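Local coordinates for protein carbohydrate kinase (Agrobacterium tumefaciens, PDB 2NWH) that probably phosphorylates a sugar or related small molecule at the expense of ATP, as a pfkB-family (ribokinase-like) carbohydrate kinase, at residues F85-R90 and P120-V125; H240-L243 and V247-V250; A281-V286 and E302-L307. One frame throughout, in Å; residues are numbered along the deposited sequence. Where two conformers were deposited one is given.

Interaction 1: residues F85-R90 and P120-V125; sequences FTFLDR and PRRLKV
Arg122 leans across two phenylalanines, Phe85 and Phe87, from the short helix 120-123, just before helix 126-134. The rings belong to strand 81-87, an outermost strand of the large, largely parallel sheet in this ribokinase-like alpha/beta fold, so the contact joins a sheet edge to a surface helix. The arginine crosses Phe85 at about a right angle: CB, oblique to that ring and neither over its face nor at its edge, lies 3.6 Å from CZ, and CG follows at 3.9 Å from the same CZ. CD also touches Phe85 CZ, at 3.6 Å, while lying near the plane of the Phe87 ring, beyond its edge, 4.0 Å from Phe87 CZ. Here the chain passes from one phenylalanine to the other. With CG anti to the carbonyl carbon (chi1 -70°) and the chain extended from CG to NE, the polar end is carried along to Phe87. There the Phe87 edge points at one face of the guanidinium, CE1 standing 3.9 Å above that plane and offset toward its rim, with the two planes 71° apart. This is not a parallel stack. Farther out, NH1 donates to the carbonyl of Leu117, which gives the tip a polar partner. Phe118 meets Phe85 edge-to-face. Back near the root of the arginine, its carbonyl oxygen lies in the plane of the Phe85 ring, at the edge, with Arg122 O 3.8 Å from Phe85 CE1.

Interaction 2: residues H240-L243 and V247-V250; sequences HPPL and VKDV. With NA (sodium ion), chain E.
Pro242 and Lys248 bring the two backbones to a CA-CA separation of 6.0 Å, although neither segment is helix or strand; Pro241 and Pro242, at phi near -60° and psi near 140°, hold the first one in a polyproline-like extended path. The side chain of Pro242 points toward the second segment and makes the closest approach. Its CB rests 3.5 Å from Val247 O and 3.7 Å from Lys248 CD, while its CG also lies 3.7 Å from Lys248 CD, so the CB-CG side of the ring meets a carbonyl oxygen and a methylene together.

Lys248 bends back alongside CB and CG of this ring instead of extending. Its CG stands anti to the carbonyl carbon, and further turns at chi2 (-64°) and chi4 bring CE to 3.6 Å from Leu243 O. The ammonium is held just beyond the first segment: NZ donates to the carbonyls of Ile244 and Glu246, inside the connecting turn. Glu246 also accepts from the Leu243 amide through OE1, so the turn is tied from both ends by polar bonds, while direct contact between the segments is van der Waals packing.

Past the lysine, Asp249 turns away from the proline segment. Both carboxylate oxygens grip the sodium ion, OD1 at 2.3 Å and OD2 at 2.6 Å, in a bidentate, slightly lopsided arrangement, and Thr251 is the second residue of the site. Asp249 opens the sequence DVTGAGD, the form of the second pfkB signature; the ion's place is consistent with the monovalent-cation site of ribokinase-like kinases, beside the glycine-rich turn generally associated with the nucleotide and the phosphate being transferred.

Interaction 3: residues A281-V286 and E302-L307; sequences AAAITV and EAMLGL
Met304 carries this contact alone from its side, reaching from helix 298-305 onto Ala283 and Ile284 near the end of helix 271-286. The tight part runs along the methionine from CB through CG to CE. At its base, CB is 3.8 Å from Ile284 CG1, and the two side chains run antiparallel alongside one another; CG is 4.0 Å from Ala283 CB. In the conformer given, one of two deposited, CG leaves anti to the backbone N (chi1 -179°) and the chain then bends at chi2 and chi3, laying the methyl on the neighbouring helix: Met304 CE sits 3.9 Å from Ala283 CB and 3.8 Å from Ala283 C, against backbone as well as side chain. The nearest backbone approach is 7.0 Å, between the CA atoms of Ile284 and Met304. This is helix-helix packing within the C-terminal part of the ribokinase-like alpha/beta fold, and Ile284 extends it onto Ser300 and Val301 of the same partner helix. The loose side begins at once beyond the methionine. Glu302, pointing away, and Ala303 are both exposed. On the other helix Thr285, also turned away, folds back onto its own chain, where OG1 donates to a lone pair of Ala282 O at 2.6 Å.

How the interactions relate
Interactions 2 and 3 form one continuous region, with centres 11 Å apart, whereas interaction 1 lies on the opposite side of the chain's centre, 43 Å from interaction 2 and 38 Å from interaction 3 between centres. Segment 247-250 is the shared piece. Val247 N lies 3.0 Å from Leu307 O, a probable hydrogen bond, and Val247 CG2 packs 3.7 Å from Ala283 CB, the same methyl group that receives Met304. Asp249 O also approaches Ala283 CB, at 3.5 Å. The sodium-binding aspartate is therefore backed by the helix end of interaction 3, and the Ala283 side chain is about 9 Å from the ion. Interaction 1 touches neither, its nearest atoms lying about 29 Å from interaction 2 and about 26 Å from interaction 3.

Interaction 1: residues F85-R90 and P120-V125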
# COMPACT_ATOMS: atom_id res chain seq x y z
N PHE A 85 -1.66 -3.45 -17.47
CA PHE A 85 -1.18 -2.64 -18.61
C PHE A 85 0.01 -3.41 -19.21
O PHE A 85 1.16 -3.17 -18.88
CB PHE A 85 -0.79 -1.20 -18.18
CG PHE A 85 -1.05 -0.14 -19.26
CD1 PHE A 85 -1.71 1.04 -18.94
CD2 PHE A 85 -0.64 -0.35 -20.58
CE1 PHE A 85 -1.98 2.04 -19.91
CE2 PHE A 85 -0.87 0.63 -21.57
CZ PHE A 85 -1.56 1.83 -21.24
N THR A 86 -0.30 -4.36 -20.09
CA THR A 86 0.69 -5.36 -20.58
C THR A 86 1.57 -4.83 -21.69
O THR A 86 1.04 -4.25 -22.68
CB THR A 86 -0.04 -6.64 -21.11
OG1 THR A 86 -0.82 -7.18 -20.04
CG2 THR A 86 0.93 -7.72 -21.60
N PHE A 87 2.89 -5.04 -21.55
CA PHE A 87 3.87 -4.73 -22.61
C PHE A 87 4.61 -6.00 -22.94
O PHE A 87 5.51 -6.42 -22.21
CB PHE A 87 4.85 -3.63 -22.19
CG PHE A 87 4.16 -2.37 -21.84
CD1 PHE A 87 3.78 -1.48 -22.85
CD2 PHE A 87 3.83 -2.10 -20.51
CE1 PHE A 87 3.07 -0.28 -22.54
CE2 PHE A 87 3.15 -0.89 -20.17
CZ PHE A 87 2.76 -0.01 -21.20
N LEU A 88 4.15 -6.65 -24.00
CA LEU A 88 4.49 -8.05 -24.26
C LEU A 88 5.98 -8.27 -24.47
O LEU A 88 6.53 -9.33 -24.06
CB LEU A 88 3.69 -8.58 -25.45
CG LEU A 88 2.22 -8.90 -25.11
CD1 LEU A 88 1.53 -9.37 -26.43
CD2 LEU A 88 2.12 -10.00 -24.01
N ASP A 89 6.65 -7.26 -25.02
CA ASP A 89 8.12 -7.26 -25.22
C ASP A 89 8.96 -7.06 -23.94
O ASP A 89 10.18 -7.19 -23.96
CB ASP A 89 8.53 -6.17 -26.22
CG ASP A 89 8.07 -4.77 -25.81
OD1 ASP A 89 6.86 -4.60 -25.52
OD2 ASP A 89 8.92 -3.83 -25.79
N ARG A 90 8.33 -6.73 -22.82
CA ARG A 90 9.09 -6.33 -21.62
C ARG A 90 8.96 -7.30 -20.48
O ARG A 90 8.13 -8.24 -20.51
CB ARG A 90 8.67 -4.94 -21.14
CG ARG A 90 8.84 -3.76 -22.17
CD ARG A 90 10.30 -3.26 -22.26
NE ARG A 90 10.84 -3.02 -20.90
CZ ARG A 90 10.97 -1.80 -20.35
NH1 ARG A 90 10.66 -0.72 -21.08
NH2 ARG A 90 11.44 -1.65 -19.11
N PRO A 120 1.39 9.89 -18.45
CA PRO A 120 0.06 10.55 -18.47
C PRO A 120 -0.74 10.26 -19.73
O PRO A 120 -1.94 10.05 -19.67
CB PRO A 120 0.40 12.03 -18.36
CG PRO A 120 1.66 12.04 -17.56
CD PRO A 120 2.46 10.88 -18.20
N ARG A 121 -0.05 10.20 -20.87
CA ARG A 121 -0.68 9.87 -22.14
C ARG A 121 -1.40 8.54 -22.06
O ARG A 121 -2.55 8.43 -22.48
CB ARG A 121 0.42 9.83 -23.20
CG ARG A 121 0.02 9.40 -24.56
CD ARG A 121 1.10 9.89 -25.54
NE ARG A 121 0.53 9.88 -26.87
CZ ARG A 121 1.05 10.50 -27.93
NH1 ARG A 121 0.42 10.41 -29.09
NH2 ARG A 121 2.16 11.20 -27.83
N ARG A 122 -0.75 7.54 -21.49
CA ARG A 122 -1.37 6.23 -21.36
C ARG A 122 -2.50 6.21 -20.33
O ARG A 122 -3.47 5.48 -20.51
CB ARG A 122 -0.31 5.16 -21.08
CG ARG A 122 0.62 4.88 -22.29
CD ARG A 122 1.47 3.65 -22.14
NE ARG A 122 2.22 3.44 -23.38
CZ ARG A 122 3.54 3.59 -23.56
NH1 ARG A 122 4.37 3.93 -22.57
NH2 ARG A 122 4.04 3.38 -24.77
N LEU A 123 -2.36 6.99 -19.26
CA LEU A 123 -3.38 7.03 -18.23
C LEU A 123 -4.67 7.61 -18.83
O LEU A 123 -5.77 7.24 -18.42
CB LEU A 123 -2.95 7.94 -17.07
CG LEU A 123 -3.93 7.97 -15.87
CD1 LEU A 123 -3.84 6.70 -14.96
CD2 LEU A 123 -3.64 9.20 -15.04
N LYS A 124 -4.50 8.49 -19.81
CA LYS A 124 -5.62 9.28 -20.36
C LYS A 124 -6.43 8.53 -21.42
O LYS A 124 -7.35 9.10 -22.01
CB LYS A 124 -5.10 10.62 -20.89
CG LYS A 124 -4.73 11.62 -19.77
CD LYS A 124 -4.00 12.87 -20.30
CE LYS A 124 -3.27 13.58 -19.14
NZ LYS A 124 -2.44 14.80 -19.51
N VAL A 125 -6.08 7.27 -21.71
CA VAL A 125 -6.82 6.51 -22.73
C VAL A 125 -8.25 6.21 -22.25
O VAL A 125 -8.45 6.01 -21.07
CB VAL A 125 -6.08 5.21 -23.18
CG1 VAL A 125 -4.66 5.54 -23.72
CG2 VAL A 125 -6.07 4.16 -22.09

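Interaction 2: residues H240-L243 and V247-V250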
# COMPACT_ATOMS: atom_id res chain seq x y z
N HIS A 240 -3.80 5.78 21.52
CA HIS A 240 -3.19 5.70 22.85
C HIS A 240 -2.06 4.65 22.91
O HIS A 240 -2.03 3.72 22.10
CB HIS A 240 -4.25 5.41 23.93
CG HIS A 240 -5.28 6.49 24.07
ND1 HIS A 240 -6.43 6.32 24.82
CD2 HIS A 240 -5.36 7.74 23.55
CE1 HIS A 240 -7.15 7.43 24.77
NE2 HIS A 240 -6.53 8.30 24.00
N PRO A 241 -1.10 4.83 23.86
CA PRO A 241 -0.15 3.74 24.12
C PRO A 241 -0.92 2.51 24.64
O PRO A 241 -1.92 2.69 25.36
CB PRO A 241 0.76 4.31 25.22
CG PRO A 241 0.54 5.80 25.23
CD PRO A 241 -0.85 6.02 24.70
N PRO A 242 -0.48 1.29 24.27
CA PRO A 242 -1.16 0.06 24.73
C PRO A 242 -1.13 -0.08 26.25
O PRO A 242 -0.11 0.21 26.87
CB PRO A 242 -0.33 -1.07 24.11
CG PRO A 242 0.98 -0.45 23.76
CD PRO A 242 0.66 0.97 23.39
N LEU A 243 -2.25 -0.54 26.83
CA LEU A 243 -2.28 -1.02 28.21
C LEU A 243 -1.57 -2.38 28.25
O LEU A 243 -1.05 -2.84 27.23
CB LEU A 243 -3.73 -1.12 28.72
CG LEU A 243 -4.66 0.12 28.67
CD1 LEU A 243 -6.03 -0.20 29.26
CD2 LEU A 243 -4.06 1.36 29.36
N VAL A 247 -2.42 -4.92 22.32
CA VAL A 247 -1.44 -5.26 21.30
C VAL A 247 -0.36 -4.15 21.22
O VAL A 247 -0.68 -2.94 21.14
CB VAL A 247 -2.10 -5.63 19.92
CG1 VAL A 247 -2.93 -4.46 19.35
CG2 VAL A 247 -1.06 -6.14 18.91
N LYS A 248 0.90 -4.60 21.28
CA LYS A 248 2.08 -3.72 21.40
C LYS A 248 2.71 -3.33 20.06
O LYS A 248 3.69 -2.58 20.04
CB LYS A 248 3.15 -4.37 22.29
CG LYS A 248 2.63 -4.97 23.57
CD LYS A 248 2.04 -3.91 24.48
CE LYS A 248 1.88 -4.46 25.93
NZ LYS A 248 1.24 -5.81 25.98
N ASP A 249 2.18 -3.86 18.96
CA ASP A 249 2.61 -3.47 17.61
C ASP A 249 1.40 -3.44 16.70
O ASP A 249 0.76 -4.48 16.49
CB ASP A 249 3.68 -4.43 17.06
CG ASP A 249 4.40 -3.88 15.82
OD1 ASP A 249 4.03 -2.79 15.30
OD2 ASP A 249 5.34 -4.54 15.33
N VAL A 250 1.11 -2.25 16.19
CA VAL A 250 -0.01 -1.99 15.30
C VAL A 250 0.47 -1.33 13.98
O VAL A 250 -0.26 -0.58 13.32
CB VAL A 250 -1.06 -1.10 16.03
CG1 VAL A 250 -1.67 -1.87 17.23
CG2 VAL A 250 -0.42 0.25 16.50
NA NA E . 5.51 -2.74 13.52

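Interaction 3: residues A281-V286 and E302-L307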
# COMPACT_ATOMS: atom_id res chain seq x y z
N ALA A 281 -5.83 -4.31 11.66
CA ALA A 281 -5.33 -4.93 10.44
C ALA A 281 -3.79 -5.04 10.42
O ALA A 281 -3.26 -6.10 10.13
CB ALA A 281 -5.89 -4.20 9.20
N ALA A 282 -3.08 -3.97 10.78
CA ALA A 282 -1.61 -4.00 10.89
C ALA A 282 -1.12 -5.06 11.93
O ALA A 282 -0.22 -5.90 11.62
CB ALA A 282 -1.10 -2.58 11.26
N ALA A 283 -1.76 -5.05 13.10
CA ALA A 283 -1.42 -5.95 14.24
C ALA A 283 -1.55 -7.40 13.82
O ALA A 283 -0.73 -8.23 14.19
CB ALA A 283 -2.33 -5.67 15.46
N ILE A 284 -2.58 -7.71 13.03
CA ILE A 284 -2.82 -9.08 12.61
C ILE A 284 -1.61 -9.56 11.81
O ILE A 284 -1.19 -10.68 11.98
CB ILE A 284 -4.08 -9.20 11.75
CG1 ILE A 284 -5.32 -9.09 12.65
CG2 ILE A 284 -4.10 -10.53 10.88
CD1 ILE A 284 -6.60 -8.79 11.80
N THR A 285 -1.08 -8.70 10.96
CA THR A 285 0.03 -9.06 10.03
C THR A 285 1.37 -9.18 10.74
O THR A 285 2.35 -9.65 10.15
CB THR A 285 0.17 -8.05 8.86
OG1 THR A 285 0.68 -6.79 9.33
CG2 THR A 285 -1.19 -7.87 8.15
N VAL A 286 1.45 -8.72 11.99
CA VAL A 286 2.76 -8.71 12.68
C VAL A 286 2.68 -9.35 14.07
O VAL A 286 3.63 -9.28 14.84
CB VAL A 286 3.36 -7.29 12.78
CG1 VAL A 286 3.65 -6.73 11.38
CG2 VAL A 286 2.43 -6.33 13.60
N GLU A 302 -12.25 -8.00 13.15
CA GLU A 302 -13.24 -8.05 14.23
C GLU A 302 -12.65 -8.68 15.50
O GLU A 302 -12.84 -8.15 16.59
CB GLU A 302 -14.46 -8.84 13.72
CG GLU A 302 -15.69 -8.89 14.61
CD GLU A 302 -16.78 -9.86 14.05
OE1 GLU A 302 -16.43 -11.02 13.65
OE2 GLU A 302 -17.97 -9.48 14.01
N ALA A 303 -11.90 -9.79 15.36
CA ALA A 303 -11.33 -10.47 16.51
C ALA A 303 -10.16 -9.70 17.18
O ALA A 303 -9.95 -9.84 18.41
CB ALA A 303 -10.89 -11.90 16.13
N MET A 304 -9.41 -8.94 16.40
CA MET A 304 -8.24 -8.24 16.94
C MET A 304 -8.63 -6.88 17.52
O MET A 304 -7.95 -6.37 18.42
CB MET A 304 -7.13 -8.08 15.87
CG MET A 304 -5.84 -7.37 16.37
SD MET A 304 -4.86 -8.31 17.57
CE MET A 304 -3.76 -9.17 16.40
N LEU A 305 -9.73 -6.32 17.04
CA LEU A 305 -10.13 -4.98 17.45
C LEU A 305 -10.22 -4.73 18.97
O LEU A 305 -9.83 -3.67 19.43
CB LEU A 305 -11.42 -4.58 16.74
CG LEU A 305 -11.74 -3.09 16.86
CD1 LEU A 305 -10.65 -2.29 16.05
CD2 LEU A 305 -13.18 -2.80 16.33
N GLY A 306 -10.72 -5.70 19.73
CA GLY A 306 -10.83 -5.54 21.19
C GLY A 306 -9.48 -5.38 21.89
O GLY A 306 -9.39 -4.93 23.04
N LEU A 307 -8.40 -5.73 21.19
CA LEU A 307 -7.05 -5.65 21.75
C LEU A 307 -6.34 -4.37 21.34
O LEU A 307 -5.24 -4.05 21.86
CB LEU A 307 -6.25 -6.88 21.32
CG LEU A 307 -6.74 -8.27 21.73
CD1 LEU A 307 -6.81 -8.40 23.23
CD2 LEU A 307 -8.08 -8.63 21.08